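Local coordinates for endoglucanase A (Clostridium longisporum, PDB 6Q1I), which hydrolyses internal beta-1,4-glucosidic linkages in barley beta-glucan, lichenan and carboxymethylcellulose, and also acts on xylan, this chain being its family 5 catalytic domain, at residues V18-V23 and D107-L112; V93-V96 and D101-I104; S129-K134 and N182-A187; D32-N37 and W78-D83. All blocks are in the same frame, centred on the assembly; numbering follows the deposited sequence. Where two conformers were deposited one is given.

Contact 1: residues V18-V23 and D107-L112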
loop_
_atom_site.group_PDB
_atom_site.type_symbol
_atom_site.label_atom_id
_atom_site.label_comp_id
_atom_site.label_asym_id
_atom_site.label_seq_id
_atom_site.Cartn_x
_atom_site.Cartn_y
_atom_site.Cartn_z
ATOM N N VAL A 18 1.497 -13.556 5.811
ATOM C CA VAL A 18 2.067 -13.170 4.522
ATOM C C VAL A 18 2.068 -14.349 3.553
ATOM O O VAL A 18 1.933 -14.161 2.335
ATOM C CB VAL A 18 3.466 -12.558 4.750
ATOM C CG1 VAL A 18 4.222 -12.392 3.466
ATOM C CG2 VAL A 18 3.356 -11.213 5.437
ATOM N N GLN A 19 2.192 -15.577 4.065
ATOM C CA GLN A 19 2.195 -16.747 3.194
ATOM C C GLN A 19 0.900 -16.893 2.410
ATOM O O GLN A 19 0.904 -17.512 1.340
ATOM C CB GLN A 19 2.443 -18.020 4.013
ATOM C CG GLN A 19 3.841 -18.115 4.583
ATOM C CD GLN A 19 4.099 -19.434 5.273
ATOM O OE1 GLN A 19 3.693 -19.642 6.413
ATOM N NE2 GLN A 19 4.773 -20.335 4.581
ATOM N N GLU A 20 -0.200 -16.317 2.904
ATOM C CA GLU A 20 -1.526 -16.538 2.351
ATOM C C GLU A 20 -2.080 -15.360 1.563
ATOM O O GLU A 20 -3.158 -15.490 0.976
ATOM C CB GLU A 20 -2.517 -16.859 3.483
ATOM C CG GLU A 20 -2.143 -18.060 4.316
ATOM C CD GLU A 20 -2.043 -19.308 3.490
ATOM O OE1 GLU A 20 -2.806 -19.429 2.510
ATOM O OE2 GLU A 20 -1.192 -20.160 3.813
ATOM N N MET A 21 -1.393 -14.216 1.536
ATOM C CA MET A 21 -1.992 -12.987 1.012
ATOM C C MET A 21 -2.092 -12.939 -0.513
ATOM O O MET A 21 -2.865 -12.135 -1.045
ATOM C CB MET A 21 -1.219 -11.777 1.546
ATOM C CG MET A 21 -1.449 -11.517 3.027
ATOM S SD MET A 21 -0.344 -10.261 3.706
ATOM C CE MET A 21 -0.841 -8.802 2.804
ATOM N N GLY A 22 -1.336 -13.761 -1.229
ATOM C CA GLY A 22 -1.533 -13.909 -2.656
ATOM C C GLY A 22 -1.245 -12.635 -3.417
ATOM O O GLY A 22 -0.356 -11.856 -3.066
ATOM N N VAL A 23 -1.958 -12.467 -4.528
ATOM C CA VAL A 23 -1.942 -11.222 -5.288
ATOM C C VAL A 23 -3.105 -10.360 -4.821
ATOM O O VAL A 23 -4.204 -10.857 -4.527
ATOM C CB VAL A 23 -1.942 -11.470 -6.812
ATOM C CG1 VAL A 23 -3.211 -12.187 -7.297
ATOM C CG2 VAL A 23 -1.751 -10.173 -7.561
ATOM N N ASP A 107 -14.004 -12.370 2.725
ATOM C CA ASP A 107 -12.917 -13.290 3.067
ATOM C C ASP A 107 -11.567 -12.839 2.515
ATOM O O ASP A 107 -10.689 -13.658 2.267
ATOM C CB ASP A 107 -13.232 -14.731 2.638
ATOM C CG ASP A 107 -12.411 -15.752 3.384
ATOM O OD1 ASP A 107 -12.039 -15.468 4.540
ATOM O OD2 ASP A 107 -12.135 -16.834 2.818
ATOM N N LEU A 108 -11.382 -11.535 2.350
ATOM C CA LEU A 108 -10.121 -10.976 1.894
ATOM C C LEU A 108 -9.252 -10.581 3.082
ATOM O O LEU A 108 -9.759 -10.227 4.154
ATOM C CB LEU A 108 -10.387 -9.725 1.049
ATOM C CG LEU A 108 -11.132 -9.976 -0.263
ATOM C CD1 LEU A 108 -11.706 -8.691 -0.805
ATOM C CD2 LEU A 108 -10.197 -10.606 -1.294
ATOM N N TYR A 109 -7.932 -10.648 2.888
ATOM C CA TYR A 109 -7.023 -9.882 3.735
ATOM C C TYR A 109 -7.171 -8.413 3.367
ATOM O O TYR A 109 -7.372 -8.070 2.197
ATOM C CB TYR A 109 -5.562 -10.332 3.545
ATOM C CG TYR A 109 -5.367 -11.751 3.999
ATOM C CD1 TYR A 109 -5.529 -12.809 3.119
ATOM C CD2 TYR A 109 -5.100 -12.041 5.328
ATOM C CE1 TYR A 109 -5.423 -14.120 3.545
ATOM C CE2 TYR A 109 -4.985 -13.345 5.762
ATOM C CZ TYR A 109 -5.146 -14.383 4.871
ATOM O OH TYR A 109 -5.036 -15.685 5.320
ATOM N N VAL A 110 -7.106 -7.546 4.368
ATOM C CA VAL A 110 -7.262 -6.111 4.176
ATOM C C VAL A 110 -6.066 -5.420 4.806
ATOM O O VAL A 110 -5.747 -5.670 5.972
ATOM C CB VAL A 110 -8.567 -5.601 4.809
ATOM C CG1 VAL A 110 -8.628 -4.091 4.748
ATOM C CG2 VAL A 110 -9.749 -6.233 4.103
ATOM N N ILE A 111 -5.421 -4.542 4.048
ATOM C CA ILE A 111 -4.375 -3.667 4.564
ATOM C C ILE A 111 -4.977 -2.274 4.689
ATOM O O ILE A 111 -5.374 -1.676 3.680
ATOM C CB ILE A 111 -3.155 -3.624 3.629
ATOM C CG1 ILE A 111 -2.527 -5.001 3.435
ATOM C CG2 ILE A 111 -2.146 -2.614 4.167
ATOM C CD1 ILE A 111 -1.593 -5.079 2.227
ATOM N N LEU A 112 -5.042 -1.756 5.914
ATOM C CA LEU A 112 -5.532 -0.409 6.193
ATOM C C LEU A 112 -4.340 0.430 6.646
ATOM O O LEU A 112 -3.688 0.089 7.640
ATOM C CB LEU A 112 -6.596 -0.456 7.291
ATOM C CG LEU A 112 -7.222 0.897 7.647
ATOM C CD1 LEU A 112 -8.040 1.447 6.458
ATOM C CD2 LEU A 112 -8.088 0.785 8.896
#
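M21 and Y109 carry this contact, the methionine lying slantwise over one face of the phenol ring. Its CG stands 4.0 Å from CG of Y109, near the rim of the ring on the CB side and not over its centre. From there the M21 chain runs on extended at chi2 and turns only at its last torsion (chi3 64°), which carries the methyl group on to the next inward-pointing residue of the strand. CE of M21 ends 3.8 Å from CD1 of I111, the two chains meeting at about a right angle. One flexible residue thus covers both Y109 and I111, two residues apart on the same strand.

At its far end the tyrosine reaches E20, its OH within 3.3 Å of CB of that residue. This touch is to the base of the glutamate, whose bend at chi2 takes the carboxylate away from the strand. The hydroxyl finds its polar partner in NH1 of R12, to which it is hydrogen-bonded, and the ring also stacks with H152.

G22, with positive phi, leads the chain out of helix 14-20 and into strand 23-27. The helix therefore lies by the N-terminal ends of the barrel strands, where M21 packs on P313 and I154, while strand 109-113 is hydrogen-bonded between strands 71-74 and 153-156.

Contact 2: residues V93-V96 and D101-I104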
loop_
_atom_site.group_PDB
_atom_site.type_symbol
_atom_site.label_atom_id
_atom_site.label_comp_id
_atom_site.label_asym_id
_atom_site.label_seq_id
_atom_site.Cartn_x
_atom_site.Cartn_y
_atom_site.Cartn_z
ATOM N N VAL A 93 -14.723 7.756 10.088
ATOM C CA VAL A 93 -14.386 6.426 10.585
ATOM C C VAL A 93 -15.450 5.418 10.171
ATOM O O VAL A 93 -15.135 4.295 9.765
ATOM C CB VAL A 93 -14.185 6.459 12.111
ATOM C CG1 VAL A 93 -13.965 5.052 12.660
ATOM C CG2 VAL A 93 -13.023 7.361 12.464
ATOM N N LYS A 94 -16.726 5.799 10.277
ATOM C CA LYS A 94 -17.811 4.890 9.912
ATOM C C LYS A 94 -17.744 4.490 8.437
ATOM O O LYS A 94 -18.013 3.332 8.088
ATOM C CB LYS A 94 -19.150 5.556 10.234
ATOM C CG LYS A 94 -20.380 4.712 9.999
ATOM C CD LYS A 94 -21.641 5.416 10.507
ATOM C CE LYS A 94 -22.838 4.475 10.475
ATOM N NZ LYS A 94 -23.806 4.768 11.565
ATOM N N ARG A 95 -17.393 5.429 7.553
ATOM C CA ARG A 95 -17.313 5.098 6.130
ATOM C C ARG A 95 -16.120 4.194 5.837
ATOM O O ARG A 95 -16.242 3.219 5.087
ATOM C CB ARG A 95 -17.258 6.367 5.283
ATOM C CG ARG A 95 -17.116 6.097 3.785
ATOM C CD ARG A 95 -18.302 5.317 3.219
ATOM N NE ARG A 95 -18.070 4.976 1.823
ATOM C CZ ARG A 95 -18.663 3.985 1.171
ATOM N NH1 ARG A 95 -19.585 3.234 1.763
ATOM N NH2 ARG A 95 -18.315 3.752 -0.086
ATOM N N VAL A 96 -14.957 4.492 6.420
ATOM C CA VAL A 96 -13.807 3.609 6.255
ATOM C C VAL A 96 -14.165 2.203 6.726
ATOM O O VAL A 96 -13.876 1.211 6.049
ATOM C CB VAL A 96 -12.573 4.161 6.992
ATOM C CG1 VAL A 96 -11.412 3.189 6.873
ATOM C CG2 VAL A 96 -12.154 5.547 6.460
ATOM N N ASP A 101 -15.434 -3.463 5.885
ATOM C CA ASP A 101 -16.374 -4.569 6.066
ATOM C C ASP A 101 -16.746 -5.245 4.739
ATOM O O ASP A 101 -16.931 -6.469 4.703
ATOM C CB ASP A 101 -17.633 -4.097 6.801
ATOM C CG ASP A 101 -17.420 -3.901 8.304
ATOM O OD1 ASP A 101 -16.486 -4.491 8.880
ATOM O OD2 ASP A 101 -18.210 -3.163 8.924
ATOM N N TYR A 102 -16.886 -4.478 3.644
ATOM C CA TYR A 102 -17.125 -5.113 2.346
ATOM C C TYR A 102 -16.065 -6.177 2.089
ATOM O O TYR A 102 -16.359 -7.278 1.622
ATOM C CB TYR A 102 -17.056 -4.109 1.186
ATOM C CG TYR A 102 -18.060 -2.979 1.132
ATOM C CD1 TYR A 102 -19.272 -3.026 1.800
ATOM C CD2 TYR A 102 -17.777 -1.848 0.380
ATOM C CE1 TYR A 102 -20.166 -1.955 1.722
ATOM C CE2 TYR A 102 -18.644 -0.804 0.292
ATOM C CZ TYR A 102 -19.831 -0.846 0.960
ATOM O OH TYR A 102 -20.658 0.245 0.848
ATOM N N CYS A 103 -14.807 -5.824 2.359
ATOM C CA CYS A 103 -13.671 -6.681 2.038
ATOM C C CYS A 103 -13.561 -7.849 3.005
ATOM O O CYS A 103 -13.359 -8.995 2.585
ATOM C CB CYS A 103 -12.390 -5.848 2.087
ATOM S SG CYS A 103 -12.326 -4.461 0.915
ATOM N N ILE A 104 -13.675 -7.576 4.311
ATOM C CA ILE A 104 -13.571 -8.637 5.309
ATOM C C ILE A 104 -14.697 -9.641 5.124
ATOM O O ILE A 104 -14.485 -10.853 5.212
ATOM C CB ILE A 104 -13.556 -8.055 6.736
ATOM C CG1 ILE A 104 -12.313 -7.184 6.976
ATOM C CG2 ILE A 104 -13.659 -9.173 7.790
ATOM C CD1 ILE A 104 -11.003 -7.924 7.091
HETATM O O HOH W 1 -21.475 2.290 -0.530
#
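R95 and Y102 meet where NH1 of the arginine comes 3.3 Å from OH of the tyrosine. The hydroxyl lies at the edge of the guanidinium, near its plane, while the guanidinium and phenol planes stand 73° apart. A water joins the same two groups: it accepts a hydrogen bond from NH1 of R95 at 3.1 Å and makes a shorter one, 2.6 Å, with OH of Y102. That water sits at the edge of the phenol ring, in its plane, so the two polar ends are linked through solvent as well as being close neighbours.

The next shell explains where the guanidinium stands. R95 leaves the helix with its CB pointing away from Y102, and a bend at chi2 (62°) brings the tip back within reach. NE forms a salt bridge with OE1 of E48, and NH2 donates to the backbone O of T56. With these two nitrogens engaged, the rotation of the group is largely fixed, and NH1 is left facing Y102. The R95 side chain also touches P44 and I45 of helix 44-48, and Y102 lies against K58 and I61 of helix 58-67.

Both residues belong to helix 90-105, seven positions and so about two turns apart, on a partly exposed flank of it. This helix is the crossover of the beta-alpha-beta unit formed with strands 71-74 and 109-113, the repeating element of a TIM barrel.

Contact 3: residues S129-K134 and N182-A187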
loop_
_atom_site.group_PDB
_atom_site.type_symbol
_atom_site.label_atom_id
_atom_site.label_comp_id
_atom_site.label_asym_id
_atom_site.label_seq_id
_atom_site.Cartn_x
_atom_site.Cartn_y
_atom_site.Cartn_z
ATOM N N SER A 129 8.889 16.586 17.184
ATOM C CA SER A 129 8.090 16.857 18.376
ATOM C C SER A 129 6.657 17.253 18.042
ATOM O O SER A 129 5.771 17.112 18.891
ATOM C CB SER A 129 8.745 17.948 19.227
ATOM O OG SER A 129 8.693 19.192 18.557
ATOM N N SER A 130 6.411 17.764 16.838
ATOM C CA SER A 130 5.055 18.114 16.443
ATOM C C SER A 130 4.344 16.976 15.727
ATOM O O SER A 130 3.119 16.871 15.810
ATOM C CB SER A 130 5.066 19.369 15.568
ATOM O OG SER A 130 5.891 19.218 14.441
ATOM N N VAL A 131 5.085 16.099 15.060
ATOM C CA VAL A 131 4.480 14.992 14.334
ATOM C C VAL A 131 4.108 13.857 15.274
ATOM O O VAL A 131 3.021 13.285 15.168
ATOM C CB VAL A 131 5.445 14.496 13.243
ATOM C CG1 VAL A 131 4.888 13.238 12.573
ATOM C CG2 VAL A 131 5.711 15.596 12.229
ATOM N N THR A 132 5.016 13.489 16.179
ATOM C CA THR A 132 4.876 12.221 16.890
ATOM C C THR A 132 3.616 12.157 17.739
ATOM O O THR A 132 2.880 11.160 17.634
ATOM C CB THR A 132 6.151 11.913 17.685
ATOM O OG1 THR A 132 7.282 11.917 16.801
ATOM C CG2 THR A 132 6.042 10.543 18.350
ATOM N N PRO A 133 3.292 13.151 18.572
ATOM C CA PRO A 133 2.065 13.019 19.372
ATOM C C PRO A 133 0.816 12.912 18.514
ATOM O O PRO A 133 -0.115 12.178 18.861
ATOM C CB PRO A 133 2.060 14.281 20.251
ATOM C CG PRO A 133 3.438 14.828 20.198
ATOM C CD PRO A 133 4.077 14.351 18.930
ATOM N N LYS A 134 0.775 13.649 17.402
ATOM C CA LYS A 134 -0.385 13.627 16.521
ATOM C C LYS A 134 -0.510 12.283 15.821
ATOM O O LYS A 134 -1.607 11.723 15.736
ATOM C CB LYS A 134 -0.266 14.770 15.518
ATOM C CG LYS A 134 -1.379 14.863 14.502
ATOM C CD LYS A 134 -1.238 16.140 13.695
ATOM C CE LYS A 134 -2.165 16.184 12.510
ATOM N NZ LYS A 134 -2.044 17.488 11.798
ATOM N N ASN A 182 11.976 5.577 10.753
ATOM C CA ASN A 182 11.960 4.444 11.674
ATOM C C ASN A 182 11.311 4.818 13.004
ATOM O O ASN A 182 10.563 4.024 13.581
ATOM C CB ASN A 182 13.381 3.935 11.938
ATOM C CG ASN A 182 13.939 3.116 10.796
ATOM O OD1 ASN A 182 13.246 2.287 10.203
ATOM N ND2 ASN A 182 15.218 3.313 10.513
ATOM N N LYS A 183 11.589 6.025 13.503
ATOM C CA LYS A 183 11.018 6.460 14.776
ATOM C C LYS A 183 9.510 6.673 14.678
ATOM O O LYS A 183 8.775 6.359 15.619
ATOM C CB LYS A 183 11.734 7.723 15.256
ATOM C CG LYS A 183 13.193 7.448 15.648
ATOM C CD LYS A 183 14.020 8.690 15.988
ATOM C CE LYS A 183 15.330 8.281 16.661
ATOM N NZ LYS A 183 16.367 9.363 16.660
ATOM N N TYR A 184 9.027 7.215 13.558
ATOM C CA TYR A 184 7.588 7.369 13.376
ATOM C C TYR A 184 6.907 6.006 13.281
ATOM O O TYR A 184 5.827 5.805 13.851
ATOM C CB TYR A 184 7.294 8.196 12.125
ATOM C CG TYR A 184 7.639 9.675 12.179
ATOM C CD1 TYR A 184 7.874 10.330 13.382
ATOM C CD2 TYR A 184 7.700 10.422 11.008
ATOM C CE1 TYR A 184 8.172 11.681 13.413
ATOM C CE2 TYR A 184 7.992 11.775 11.033
ATOM C CZ TYR A 184 8.237 12.398 12.237
ATOM O OH TYR A 184 8.550 13.735 12.295
ATOM N N ASN A 185 7.499 5.072 12.527
ATOM C CA ASN A 185 6.942 3.725 12.449
ATOM C C ASN A 185 6.860 3.091 13.835
ATOM O O ASN A 185 5.853 2.463 14.183
ATOM C CB ASN A 185 7.796 2.833 11.539
ATOM C CG ASN A 185 7.591 3.095 10.059
ATOM O OD1 ASN A 185 6.551 3.601 9.622
ATOM N ND2 ASN A 185 8.578 2.698 9.266
ATOM N N ALA A 186 7.931 3.225 14.632
ATOM C CA ALA A 186 7.952 2.624 15.965
ATOM C C ALA A 186 6.912 3.271 16.872
ATOM O O ALA A 186 6.279 2.587 17.686
ATOM C CB ALA A 186 9.350 2.746 16.577
ATOM N N ALA A 187 6.727 4.589 16.744
ATOM C CA ALA A 187 5.742 5.290 17.561
ATOM C C ALA A 187 4.330 4.861 17.199
ATOM O O ALA A 187 3.494 4.656 18.084
ATOM C CB ALA A 187 5.890 6.802 17.391
#
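The phenol ring of Y184 is met on one face by V131 and at its edge by T132, two consecutive residues of the opposing helix. CG1 of V131 lies 3.8 Å from the ring centroid, 23° off the ring normal, a CH-pi contact displaced toward the hydroxyl end. With chi1 at 174°, the CG1 branch points opposite the backbone N, and it is the one that reaches over the ring, while CB of V131 comes 3.3 Å from OH of Y184. The valine thus lies over the hydroxyl end of the ring from one face, its chain set at about a right angle to the tyrosine.

At the edge, near the ring plane, OG1 of T132 is 3.5 Å from CE1 of Y184. This hydroxyl is engaged within its own helix, hydrogen-bonded to O of E128, while the tyrosine OH is hydrogen-bonded to O of I122, outside both helices. The other branch of T132 faces the second helix one turn further on: its CG2 meets CB of A187 at 3.9 Å.

The axes of the two short segments approach to 10.0 Å and run 24° apart in the same general direction. Beyond the apolar contacts, NZ of K136 is hydrogen-bonded to O of A187. Helices 128-145 and 175-194 follow strands 109-113 and 153-156 in turn, and their side-by-side packing, both pointing the same way, is that of successive outer helices of a TIM barrel.

Contact 4: residues D32-N37 and W78-D83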
loop_
_atom_site.group_PDB
_atom_site.type_symbol
_atom_site.label_atom_id
_atom_site.label_comp_id
_atom_site.label_asym_id
_atom_site.label_seq_id
_atom_site.Cartn_x
_atom_site.Cartn_y
_atom_site.Cartn_z
ATOM N N ASP A 32 -8.041 7.524 -0.000
ATOM C CA ASP A 32 -6.745 8.178 0.034
ATOM C C ASP A 32 -6.726 9.510 -0.694
ATOM O O ASP A 32 -5.763 10.266 -0.532
ATOM C CB ASP A 32 -5.673 7.276 -0.605
ATOM C CG ASP A 32 -6.084 6.710 -1.959
ATOM O OD1 ASP A 32 -7.194 6.162 -2.075
ATOM O OD2 ASP A 32 -5.267 6.776 -2.901
ATOM N N ALA A 33 -7.738 9.805 -1.507
ATOM C CA ALA A 33 -7.755 11.070 -2.233
ATOM C C ALA A 33 -7.604 12.224 -1.252
ATOM O O ALA A 33 -8.371 12.342 -0.290
ATOM C CB ALA A 33 -9.055 11.201 -3.034
ATOM N N LYS A 34 -6.600 13.064 -1.482
ATOM C CA LYS A 34 -6.235 14.107 -0.527
ATOM C C LYS A 34 -6.924 15.393 -0.958
ATOM O O LYS A 34 -6.465 16.081 -1.876
ATOM C CB LYS A 34 -4.725 14.280 -0.459
ATOM C CG LYS A 34 -4.283 15.226 0.642
ATOM C CD LYS A 34 -2.778 15.447 0.640
ATOM C CE LYS A 34 -2.338 16.284 1.829
ATOM N NZ LYS A 34 -2.631 15.635 3.128
ATOM N N ILE A 35 -8.031 15.697 -0.298
ATOM C CA ILE A 35 -8.888 16.814 -0.665
ATOM C C ILE A 35 -8.765 17.846 0.442
ATOM O O ILE A 35 -9.257 17.637 1.559
ATOM C CB ILE A 35 -10.348 16.382 -0.860
ATOM C CG1 ILE A 35 -10.442 15.097 -1.686
ATOM C CG2 ILE A 35 -11.143 17.515 -1.512
ATOM C CD1 ILE A 35 -9.839 15.179 -3.062
ATOM N N THR A 36 -8.111 18.959 0.138
ATOM C CA THR A 36 -7.731 19.930 1.153
ATOM C C THR A 36 -8.550 21.218 1.086
ATOM O O THR A 36 -8.190 22.200 1.742
ATOM C CB THR A 36 -6.238 20.236 1.028
ATOM O OG1 THR A 36 -5.990 20.813 -0.258
ATOM C CG2 THR A 36 -5.415 18.964 1.191
ATOM N N ASN A 37 -9.637 21.249 0.310
ATOM C CA ASN A 37 -10.489 22.429 0.203
ATOM C C ASN A 37 -11.853 22.219 0.851
ATOM O O ASN A 37 -12.782 22.987 0.583
ATOM C CB ASN A 37 -10.672 22.852 -1.258
ATOM C CG ASN A 37 -11.404 21.818 -2.074
ATOM O OD1 ASN A 37 -11.294 20.630 -1.818
ATOM N ND2 ASN A 37 -12.160 22.270 -3.065
ATOM N N TRP A 78 -5.997 10.438 6.342
ATOM C CA TRP A 78 -6.738 10.739 7.561
ATOM C C TRP A 78 -6.629 12.183 8.031
ATOM O O TRP A 78 -7.526 12.655 8.736
ATOM C CB TRP A 78 -6.267 9.842 8.716
ATOM C CG TRP A 78 -6.375 8.368 8.492
ATOM C CD1 TRP A 78 -5.443 7.578 7.896
ATOM C CD2 TRP A 78 -7.445 7.493 8.884
ATOM N NE1 TRP A 78 -5.860 6.277 7.887
ATOM C CE2 TRP A 78 -7.094 6.196 8.473
ATOM C CE3 TRP A 78 -8.673 7.683 9.520
ATOM C CZ2 TRP A 78 -7.915 5.094 8.692
ATOM C CZ3 TRP A 78 -9.480 6.587 9.741
ATOM C CH2 TRP A 78 -9.106 5.314 9.326
ATOM N N GLY A 79 -5.546 12.885 7.695
ATOM C CA GLY A 79 -5.265 14.152 8.357
ATOM C C GLY A 79 -6.368 15.188 8.210
ATOM O O GLY A 79 -6.638 15.953 9.140
ATOM N N GLU A 80 -7.001 15.249 7.033
ATOM C CA GLU A 80 -8.072 16.204 6.767
ATOM C C GLU A 80 -9.323 15.926 7.586
ATOM O O GLU A 80 -10.257 16.735 7.551
ATOM C CB GLU A 80 -8.412 16.176 5.275
ATOM C CG GLU A 80 -7.396 16.861 4.369
ATOM C CD GLU A 80 -6.105 16.083 4.157
ATOM O OE1 GLU A 80 -6.095 14.840 4.307
ATOM O OE2 GLU A 80 -5.101 16.728 3.795
ATOM N N HIS A 81 -9.369 14.800 8.293
ATOM C CA HIS A 81 -10.528 14.379 9.068
ATOM C C HIS A 81 -10.321 14.566 10.559
ATOM O O HIS A 81 -11.184 14.171 11.345
ATOM C CB HIS A 81 -10.864 12.926 8.717
ATOM C CG HIS A 81 -11.002 12.714 7.248
ATOM N ND1 HIS A 81 -12.090 13.170 6.540
ATOM C CD2 HIS A 81 -10.153 12.187 6.336
ATOM C CE1 HIS A 81 -11.921 12.904 5.258
ATOM N NE2 HIS A 81 -10.751 12.312 5.107
ATOM N N LEU A 82 -9.210 15.178 10.956
ATOM C CA LEU A 82 -8.927 15.481 12.347
ATOM C C LEU A 82 -9.370 16.903 12.671
ATOM O O LEU A 82 -9.127 17.835 11.898
ATOM C CB LEU A 82 -7.422 15.375 12.588
ATOM C CG LEU A 82 -6.766 14.001 12.458
ATOM C CD1 LEU A 82 -5.261 14.137 12.395
ATOM C CD2 LEU A 82 -7.173 13.125 13.629
ATOM N N ASP A 83 -10.015 17.067 13.822
ATOM C CA ASP A 83 -10.388 18.397 14.290
ATOM C C ASP A 83 -9.194 19.044 14.996
ATOM O O ASP A 83 -8.085 18.506 15.005
ATOM C CB ASP A 83 -11.689 18.348 15.101
ATOM C CG ASP A 83 -11.526 17.747 16.503
ATOM O OD1 ASP A 83 -10.389 17.525 16.977
ATOM O OD2 ASP A 83 -12.571 17.496 17.141
HETATM O O HOH W 2 -8.123 14.101 2.296
#
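Charge pairing dominates here: NZ of K34 donates to OE2 of E80 at 2.8 Å, a salt bridge that uses the syn lone pair of the carboxylate. The lysine is extended through three torsions and bends at the last (chi4 62°), swinging its ammonium group onto the glutamate, which crosses it at about a right angle. That ammonium is gripped further by O of H116 and OD1 of N119, so three acceptors hold it.

A water supplies the second polar link. It accepts from N of I35 at 3.0 Å, and it lies 3.0 Å from OE1 of E80 and 3.1 Å from O of A33, tying the other carboxylate oxygen to the backbone beside the lysine.

Van der Waals touches between carbon and oxygen complete the contact. CG2 of T36 sits 3.4 Å from OE2 of E80, and CG of E80 lies 3.5 Å from the carbonyl O of I35; F47 also packs on the glutamate.

The segments belong to loops that follow strands 23-27 and 71-74. Such beta-alpha loops lie at the C-terminal ends of the strands, the face of a TIM barrel on which the active site is built.

Taken together, the four contacts illustrate how chemistry follows position in a TIM barrel. Contact 1 is buried and almost wholly apolar across its segments, joining an N-terminal helix to the barrel strand 109-113; contact 4, at the surface, rests on a salt bridge and a water between two loops. Contact 2, also at the surface, is polar and water-linked but stays within one helix, whereas contact 3, partly buried, packs two outer helices through a ring and methyl groups. Strand 109-113 of contact 1 and helix 90-105 of contact 2 belong to one beta-alpha-beta unit, V110 packing on C103 and I104. W78 of contact 4 touches both L112 and V96, and K134 of contact 3 touches L82.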